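Local coordinates for protein Xaa-Pro Dipeptidase (Alteromonas macleodii, PDB 2QS8) that probably hydrolyses Xaa-Pro dipeptides or related carboxy-terminal peptide bonds as a metal-dependent amidohydrolase, with methionine and magnesium bound in its TIM-barrel active site, at residues I54-D58 with H59-P63; T257-D260 with L261-D265; R314-E318 with K319-I323. All coordinates share one frame; numbering follows the deposited sequence.

Contact 1 (I54-D58 with H59-P63)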
loop_
_atom_site.group_PDB
_atom_site.type_symbol
_atom_site.label_atom_id
_atom_site.label_comp_id
_atom_site.label_asym_id
_atom_site.label_seq_id
_atom_site.Cartn_x
_atom_site.Cartn_y
_atom_site.Cartn_z
ATOM N N ILE A 54 -52.017 -7.069 31.864
ATOM C CA ILE A 54 -51.438 -8.330 31.432
ATOM C C ILE A 54 -51.260 -9.194 32.672
ATOM O O ILE A 54 -50.375 -8.949 33.497
ATOM C CB ILE A 54 -50.073 -8.124 30.734
ATOM C CG1 ILE A 54 -50.268 -7.331 29.435
ATOM C CG2 ILE A 54 -49.436 -9.473 30.418
ATOM C CD1 ILE A 54 -48.968 -6.939 28.746
ATOM N N ASP A 55 -52.114 -10.201 32.794
ATOM C CA ASP A 55 -52.098 -11.096 33.940
ATOM C C ASP A 55 -51.125 -12.256 33.785
ATOM O O ASP A 55 -51.410 -13.220 33.085
ATOM C CB ASP A 55 -53.520 -11.620 34.181
ATOM C CG ASP A 55 -53.590 -12.633 35.303
ATOM O OD1 ASP A 55 -52.614 -12.756 36.074
ATOM O OD2 ASP A 55 -54.633 -13.305 35.415
ATOM N N LEU A 56 -49.984 -12.161 34.458
ATOM C CA LEU A 56 -48.965 -13.200 34.379
ATOM C C LEU A 56 -48.647 -13.763 35.762
ATOM O O LEU A 56 -47.507 -14.150 36.045
ATOM C CB LEU A 56 -47.689 -12.628 33.743
ATOM C CG LEU A 56 -47.800 -11.907 32.394
ATOM C CD1 LEU A 56 -46.417 -11.435 31.965
ATOM C CD2 LEU A 56 -48.393 -12.831 31.338
ATOM N N ARG A 57 -49.662 -13.810 36.620
ATOM C CA ARG A 57 -49.491 -14.318 37.978
ATOM C C ARG A 57 -48.999 -15.761 37.974
ATOM O O ARG A 57 -48.351 -16.207 38.917
ATOM C CB ARG A 57 -50.813 -14.211 38.751
ATOM C CG ARG A 57 -51.300 -12.778 38.962
ATOM C CD ARG A 57 -52.693 -12.744 39.571
ATOM N NE ARG A 57 -53.716 -13.164 38.618
ATOM C CZ ARG A 57 -54.820 -13.834 38.942
ATOM N NH1 ARG A 57 -55.050 -14.169 40.208
ATOM N NH2 ARG A 57 -55.690 -14.175 38.001
ATOM N N ASP A 58 -49.287 -16.482 36.898
ATOM C CA ASP A 58 -48.874 -17.876 36.781
ATOM C C ASP A 58 -47.585 -18.029 35.966
ATOM O O ASP A 58 -47.198 -19.137 35.602
ATOM C CB ASP A 58 -50.010 -18.691 36.152
ATOM C CG ASP A 58 -50.399 -18.191 34.767
ATOM O OD1 ASP A 58 -50.429 -16.957 34.550
ATOM O OD2 ASP A 58 -50.689 -19.031 33.890
ATOM N N HIS A 59 -46.915 -16.909 35.707
ATOM C CA HIS A 59 -45.676 -16.891 34.931
ATOM C C HIS A 59 -44.504 -16.280 35.691
ATOM O O HIS A 59 -44.676 -15.608 36.708
ATOM C CB HIS A 59 -45.859 -16.073 33.659
ATOM C CG HIS A 59 -46.820 -16.665 32.680
ATOM N ND1 HIS A 59 -46.410 -17.405 31.592
ATOM C CD2 HIS A 59 -48.169 -16.600 32.607
ATOM C CE1 HIS A 59 -47.467 -17.768 30.888
ATOM N NE2 HIS A 59 -48.547 -17.292 31.481
ATOM N N THR A 60 -43.304 -16.530 35.174
ATOM C CA THR A 60 -42.088 -15.964 35.721
ATOM C C THR A 60 -41.663 -14.968 34.648
ATOM O O THR A 60 -41.503 -15.333 33.483
ATOM C CB THR A 60 -40.981 -17.013 35.900
ATOM O OG1 THR A 60 -41.359 -17.948 36.921
ATOM C CG2 THR A 60 -39.663 -16.339 36.280
ATOM N N VAL A 61 -41.523 -13.705 35.037
ATOM C CA VAL A 61 -41.133 -12.651 34.116
ATOM C C VAL A 61 -39.628 -12.403 34.210
ATOM O O VAL A 61 -39.037 -12.481 35.295
ATOM C CB VAL A 61 -41.897 -11.333 34.427
ATOM C CG1 VAL A 61 -41.377 -10.203 33.552
ATOM C CG2 VAL A 61 -43.393 -11.534 34.201
ATOM N N LEU A 62 -39.010 -12.132 33.064
ATOM C CA LEU A 62 -37.581 -11.847 33.014
ATOM C C LEU A 62 -37.361 -10.697 32.035
ATOM O O LEU A 62 -38.256 -10.338 31.267
ATOM C CB LEU A 62 -36.786 -13.068 32.528
ATOM C CG LEU A 62 -37.079 -14.461 33.096
ATOM C CD1 LEU A 62 -38.212 -15.095 32.310
ATOM C CD2 LEU A 62 -35.842 -15.337 33.007
ATOM N N PRO A 63 -36.180 -10.071 32.076
ATOM C CA PRO A 63 -36.006 -8.987 31.112
ATOM C C PRO A 63 -35.707 -9.648 29.763
ATOM O O PRO A 63 -35.376 -10.832 29.724
ATOM C CB PRO A 63 -34.828 -8.196 31.681
ATOM C CG PRO A 63 -34.051 -9.209 32.444
ATOM C CD PRO A 63 -35.090 -10.104 33.063
#
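His59 folds back onto Leu56 at the close of a type I beta turn running from Leu56 to His59. Its backbone N donates to Leu56 O at 2.8 Å, the donor standing well above the carbonyl plane, 62° out of it. That closure sets Leu56 CB 3.9 Å from His59 CB and brings Leu56 CD2 close to the imidazole carbon His59 CD2. The other methyl branch of Leu56 reaches along the chain to Val61: Leu56 CD1 touches Val61 CG2 at 3.8 Å, the two side chains crossing at about a right angle.

On the turn itself, Asp58 points the same way as His59 and lies alongside it. Its CG sits between the backbone N and the carbonyl carbon (chi1 60°), which swings the carboxylate to the ring until Asp58 OD1 is 3.0 Å from His59 CD2. The two planes are 79° apart, nearly perpendicular.

One step further out, Asp55 and Arg57 brace the entry to the turn. Asp55 OD1 accepts from Arg57 N at 3.2 Å, an Asx turn, and from Arg57 NE at 2.8 Å, the two donors coming from opposite faces of the carboxylate. Arg57 NH2 reaches Asp55 OD2 at 2.9 Å, making a side-on, two-nitrogen salt bridge that limits the freedom of both side chains.

Strands 52-56 and 60-67, on either side of this corner, both pair in parallel with strand 9-16, Leu56 bonding to His12 and Gly14 and His59 to Lys15 through the backbone. Leu56 and His59 both pack on Ala385 of strand 383-386; Leu56 also touches Val402, and His59 touches Asp401, both of strand 400-405. Strand 60-67 then runs on toward the magnesium ligands His69 and His71.

Contact 2 (T257-D260 with L261-D265)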
loop_
_atom_site.group_PDB
_atom_site.type_symbol
_atom_site.label_atom_id
_atom_site.label_comp_id
_atom_site.label_asym_id
_atom_site.label_seq_id
_atom_site.Cartn_x
_atom_site.Cartn_y
_atom_site.Cartn_z
ATOM N N THR A 257 -11.810 -21.390 22.183
ATOM C CA THR A 257 -11.598 -22.816 22.379
ATOM C C THR A 257 -10.328 -23.258 23.102
ATOM O O THR A 257 -10.405 -24.048 24.035
ATOM C CB THR A 257 -11.689 -23.545 21.024
ATOM O OG1 THR A 257 -12.936 -23.215 20.405
ATOM C CG2 THR A 257 -11.586 -25.059 21.202
ATOM N N PHE A 258 -9.169 -22.770 22.684
ATOM C CA PHE A 258 -7.919 -23.181 23.321
ATOM C C PHE A 258 -7.329 -22.096 24.214
ATOM O O PHE A 258 -6.110 -21.920 24.318
ATOM C CB PHE A 258 -6.926 -23.625 22.251
ATOM C CG PHE A 258 -7.476 -24.681 21.337
ATOM C CD1 PHE A 258 -7.784 -25.953 21.823
ATOM C CD2 PHE A 258 -7.741 -24.392 20.003
ATOM C CE1 PHE A 258 -8.351 -26.911 20.992
ATOM C CE2 PHE A 258 -8.306 -25.337 19.171
ATOM C CZ PHE A 258 -8.614 -26.600 19.660
HETATM N N MSE A 259 -8.228 -21.372 24.865
HETATM C CA MSE A 259 -7.848 -20.311 25.772
HETATM C C MSE A 259 -6.940 -20.893 26.856
HETATM O O MSE A 259 -7.279 -21.909 27.457
HETATM C CB MSE A 259 -9.103 -19.755 26.405
HETATM C CG MSE A 259 -8.872 -18.561 27.263
HETATM SE SE MSE A 259 -10.564 -18.247 28.161
HETATM C CE MSE A 259 -11.833 -17.939 26.670
ATOM N N ASP A 260 -5.787 -20.273 27.097
ATOM C CA ASP A 260 -4.876 -20.781 28.131
ATOM C C ASP A 260 -4.907 -19.939 29.408
ATOM O O ASP A 260 -5.636 -18.955 29.485
ATOM C CB ASP A 260 -3.433 -20.881 27.596
ATOM C CG ASP A 260 -2.906 -19.572 27.064
ATOM O OD1 ASP A 260 -3.527 -18.525 27.307
ATOM O OD2 ASP A 260 -1.849 -19.593 26.403
ATOM N N LEU A 261 -4.133 -20.334 30.416
ATOM C CA LEU A 261 -4.099 -19.606 31.686
ATOM C C LEU A 261 -3.713 -18.142 31.493
ATOM O O LEU A 261 -4.329 -17.248 32.071
ATOM C CB LEU A 261 -3.118 -20.272 32.666
ATOM C CG LEU A 261 -2.929 -19.587 34.029
ATOM C CD1 LEU A 261 -4.268 -19.480 34.749
ATOM C CD2 LEU A 261 -1.931 -20.372 34.876
ATOM N N GLU A 262 -2.696 -17.899 30.674
ATOM C CA GLU A 262 -2.248 -16.537 30.420
ATOM C C GLU A 262 -3.339 -15.682 29.769
ATOM O O GLU A 262 -3.537 -14.521 30.136
ATOM C CB GLU A 262 -1.020 -16.540 29.517
ATOM C CG GLU A 262 -0.510 -15.147 29.221
ATOM C CD GLU A 262 0.546 -15.124 28.136
ATOM O OE1 GLU A 262 0.986 -14.009 27.782
ATOM O OE2 GLU A 262 0.932 -16.209 27.639
ATOM N N ALA A 263 -4.042 -16.258 28.799
ATOM C CA ALA A 263 -5.096 -15.533 28.109
ATOM C C ALA A 263 -6.206 -15.173 29.086
ATOM O O ALA A 263 -6.778 -14.098 28.999
ATOM C CB ALA A 263 -5.656 -16.368 26.965
HETATM N N MSE A 264 -6.493 -16.078 30.016
HETATM C CA MSE A 264 -7.529 -15.844 31.000
HETATM C C MSE A 264 -7.218 -14.672 31.909
HETATM O O MSE A 264 -8.079 -13.828 32.130
HETATM C CB MSE A 264 -7.760 -17.105 31.810
HETATM C CG MSE A 264 -8.308 -18.225 30.957
HETATM SE SE MSE A 264 -8.981 -19.759 32.007
HETATM C CE MSE A 264 -7.389 -20.854 32.189
ATOM N N ASP A 265 -5.994 -14.604 32.425
ATOM C CA ASP A 265 -5.616 -13.491 33.285
ATOM C C ASP A 265 -5.596 -12.190 32.480
ATOM O O ASP A 265 -5.942 -11.125 32.990
ATOM C CB ASP A 265 -4.247 -13.732 33.927
ATOM C CG ASP A 265 -4.279 -14.847 34.963
ATOM O OD1 ASP A 265 -5.249 -14.894 35.747
ATOM O OD2 ASP A 265 -3.337 -15.666 35.010
#
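Asp260 caps the helix that begins at Leu261. From this N-cap position its OD1 accepts from Ala263 N at 2.8 Å, met nearly along the C-O axis, which satisfies an amide of the first turn that has no helical carbonyl before it to bond. A chi1 of 57° folds the Asp260 carboxylate forward over the start of the helix. Asp260 O takes the first regular helical bond, from Met264 N at 3.0 Å, and Leu261 O the next, from Asp265 N.

The second carboxylate oxygen is engaged elsewhere: Asp260 OD2 forms a salt bridge with Lys243, which also pairs with Glu262 OE2. The two acid oxygens, Asp260 OD2 and Glu262 OE2, come within 4.6 Å of each other, and the shared ammonium probably offsets their repulsion.

Beside the polar cap, the selenomethionines Met259 and Met264 cross at about a right angle, Met259 SE lying 3.6 Å from Met264 CG. Bridging the residue before the N-cap and the fourth residue of the helix, they form a hydrophobic staple, to which Met259 CG adds Ala263 CB at 3.9 Å.

Helix 239-248 lies against this capped end, through Met242 on Met259 and Ile246 on Ala263, while Leu261 touches Lys319 at the end of helix 299-319.

Contact 3 (R314-E318 with K319-I323)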
loop_
_atom_site.group_PDB
_atom_site.type_symbol
_atom_site.label_atom_id
_atom_site.label_comp_id
_atom_site.label_asym_id
_atom_site.label_seq_id
_atom_site.Cartn_x
_atom_site.Cartn_y
_atom_site.Cartn_z
ATOM N N ARG A 314 -15.964 -23.972 31.503
ATOM C CA ARG A 314 -15.900 -24.212 32.940
ATOM C C ARG A 314 -14.672 -23.540 33.533
ATOM O O ARG A 314 -14.769 -22.836 34.538
ATOM C CB ARG A 314 -15.863 -25.713 33.232
ATOM C CG ARG A 314 -15.642 -26.057 34.694
ATOM C CD ARG A 314 -15.564 -27.563 34.902
ATOM N NE ARG A 314 -16.860 -28.228 34.744
ATOM C CZ ARG A 314 -17.877 -28.101 35.594
ATOM N NH1 ARG A 314 -17.753 -27.332 36.668
ATOM N NH2 ARG A 314 -19.016 -28.747 35.377
ATOM N N LYS A 315 -13.522 -23.762 32.901
ATOM C CA LYS A 315 -12.259 -23.175 33.345
ATOM C C LYS A 315 -12.334 -21.651 33.413
ATOM O O LYS A 315 -11.914 -21.039 34.394
ATOM C CB LYS A 315 -11.126 -23.572 32.395
ATOM C CG LYS A 315 -10.729 -25.042 32.440
ATOM C CD LYS A 315 -9.640 -25.347 31.412
ATOM C CE LYS A 315 -8.945 -26.679 31.689
ATOM N NZ LYS A 315 -9.880 -27.842 31.692
ATOM N N ALA A 316 -12.872 -21.044 32.359
ATOM C CA ALA A 316 -12.980 -19.595 32.296
ATOM C C ALA A 316 -13.909 -19.066 33.373
ATOM O O ALA A 316 -13.608 -18.072 34.022
ATOM C CB ALA A 316 -13.479 -19.165 30.926
ATOM N N TYR A 317 -15.041 -19.734 33.553
ATOM C CA TYR A 317 -16.007 -19.314 34.559
ATOM C C TYR A 317 -15.429 -19.358 35.969
ATOM O O TYR A 317 -15.499 -18.374 36.698
ATOM C CB TYR A 317 -17.261 -20.186 34.511
ATOM C CG TYR A 317 -18.218 -19.879 35.634
ATOM C CD1 TYR A 317 -18.877 -18.654 35.694
ATOM C CD2 TYR A 317 -18.431 -20.796 36.662
ATOM C CE1 TYR A 317 -19.725 -18.346 36.755
ATOM C CE2 TYR A 317 -19.274 -20.500 37.728
ATOM C CZ TYR A 317 -19.915 -19.275 37.770
ATOM O OH TYR A 317 -20.735 -18.968 38.834
ATOM N N GLU A 318 -14.864 -20.495 36.352
ATOM C CA GLU A 318 -14.295 -20.631 37.689
ATOM C C GLU A 318 -13.164 -19.625 37.919
ATOM O O GLU A 318 -13.040 -19.058 38.999
ATOM C CB GLU A 318 -13.791 -22.058 37.899
ATOM C CG GLU A 318 -14.836 -23.117 37.571
ATOM C CD GLU A 318 -14.341 -24.534 37.816
ATOM O OE1 GLU A 318 -13.144 -24.808 37.573
ATOM O OE2 GLU A 318 -15.157 -25.381 38.235
ATOM N N LYS A 319 -12.353 -19.396 36.891
ATOM C CA LYS A 319 -11.243 -18.451 36.982
ATOM C C LYS A 319 -11.733 -17.011 37.159
ATOM O O LYS A 319 -10.962 -16.126 37.534
ATOM C CB LYS A 319 -10.375 -18.543 35.731
ATOM C CG LYS A 319 -9.119 -17.697 35.778
ATOM C CD LYS A 319 -8.070 -18.313 36.688
ATOM C CE LYS A 319 -6.772 -17.518 36.657
ATOM N NZ LYS A 319 -5.704 -18.190 37.451
ATOM N N GLY A 320 -13.009 -16.771 36.872
ATOM C CA GLY A 320 -13.555 -15.435 37.033
ATOM C C GLY A 320 -13.580 -14.548 35.801
ATOM O O GLY A 320 -13.739 -13.332 35.919
ATOM N N VAL A 321 -13.418 -15.143 34.620
ATOM C CA VAL A 321 -13.448 -14.399 33.366
ATOM C C VAL A 321 -14.871 -13.903 33.104
ATOM O O VAL A 321 -15.832 -14.645 33.280
ATOM C CB VAL A 321 -13.006 -15.293 32.184
ATOM C CG1 VAL A 321 -13.202 -14.561 30.865
ATOM C CG2 VAL A 321 -11.559 -15.700 32.354
ATOM N N LYS A 322 -15.011 -12.650 32.685
ATOM C CA LYS A 322 -16.332 -12.107 32.400
ATOM C C LYS A 322 -16.960 -12.892 31.250
ATOM O O LYS A 322 -16.290 -13.214 30.263
ATOM C CB LYS A 322 -16.231 -10.625 32.050
ATOM C CG LYS A 322 -15.656 -9.789 33.179
ATOM C CD LYS A 322 -15.167 -8.448 32.669
ATOM C CE LYS A 322 -16.311 -7.508 32.409
ATOM N NZ LYS A 322 -16.921 -7.109 33.707
ATOM N N ILE A 323 -18.247 -13.194 31.384
ATOM C CA ILE A 323 -18.958 -13.972 30.390
ATOM C C ILE A 323 -20.290 -13.366 29.978
ATOM O O ILE A 323 -21.082 -12.940 30.819
ATOM C CB ILE A 323 -19.204 -15.411 30.916
ATOM C CG1 ILE A 323 -17.870 -16.164 30.987
ATOM C CG2 ILE A 323 -20.207 -16.135 30.038
ATOM C CD1 ILE A 323 -17.959 -17.562 31.583
#
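Ala316 and Val321 meet where helix 299-319 ends in a Schellman motif. Among the backbone bonds, Lys319 N still makes the regular helical one to Lys315 O, at 3.0 Å. Beyond it the pattern changes: Val321 N reaches back to Ala316 O at 3.0 Å, and Gly320 N bonds Tyr317 O at 3.0 Å from well above the carbonyl plane. Gly320 takes a phi of 95°, a left-handed conformation that glycine adopts readily, and so turns the chain out of the helix.

The apolar contacts follow from this wrap. Val321 CB lies 4.1 Å from Ala316 CB, the hydrophobic pairing that commonly accompanies the motif. Ile323 CG1 lies opposite its carbonyl carbon (chi1 -70°) and the chain stays extended (chi2 176°), carrying the end methyl back to the edge of the Tyr317 ring, near its plane, with Ile323 CD1 4.0 Å from Tyr317 CB.

Charged pairs are peripheral: Arg314 NH1 to Glu318 OE2 is a long salt bridge of 3.6 Å, and Lys315 NZ binds Asp311.

Ala316, Val321 and Ile323 all pack on Tyr274 of strand 273-275, Val321 also touches Met267 and Ile268 of helix 261-270, and Tyr317 leans on Met349 and Pro350.

Overall arrangement
Contacts 2 and 3 are neighbours, their centres about 10 Å apart: one starts helix 261-270 and the other ends helix 299-319. They touch directly, Met264 packing against Val321 and against the backbone of Lys315, and a weak, long ion pair joins Asp265 to Lys319. Both are partly buried, yet an acid side chain caps the starting helix, whereas backbone bonds and a glycine finish the other. Contact 1 stands apart, its centre 40 Å from that of contact 2 and 31 Å from that of contact 3. More buried, it turns a corner between strands of the mixed sheet, setting apolar packing inside and an Asp-Arg pair outside.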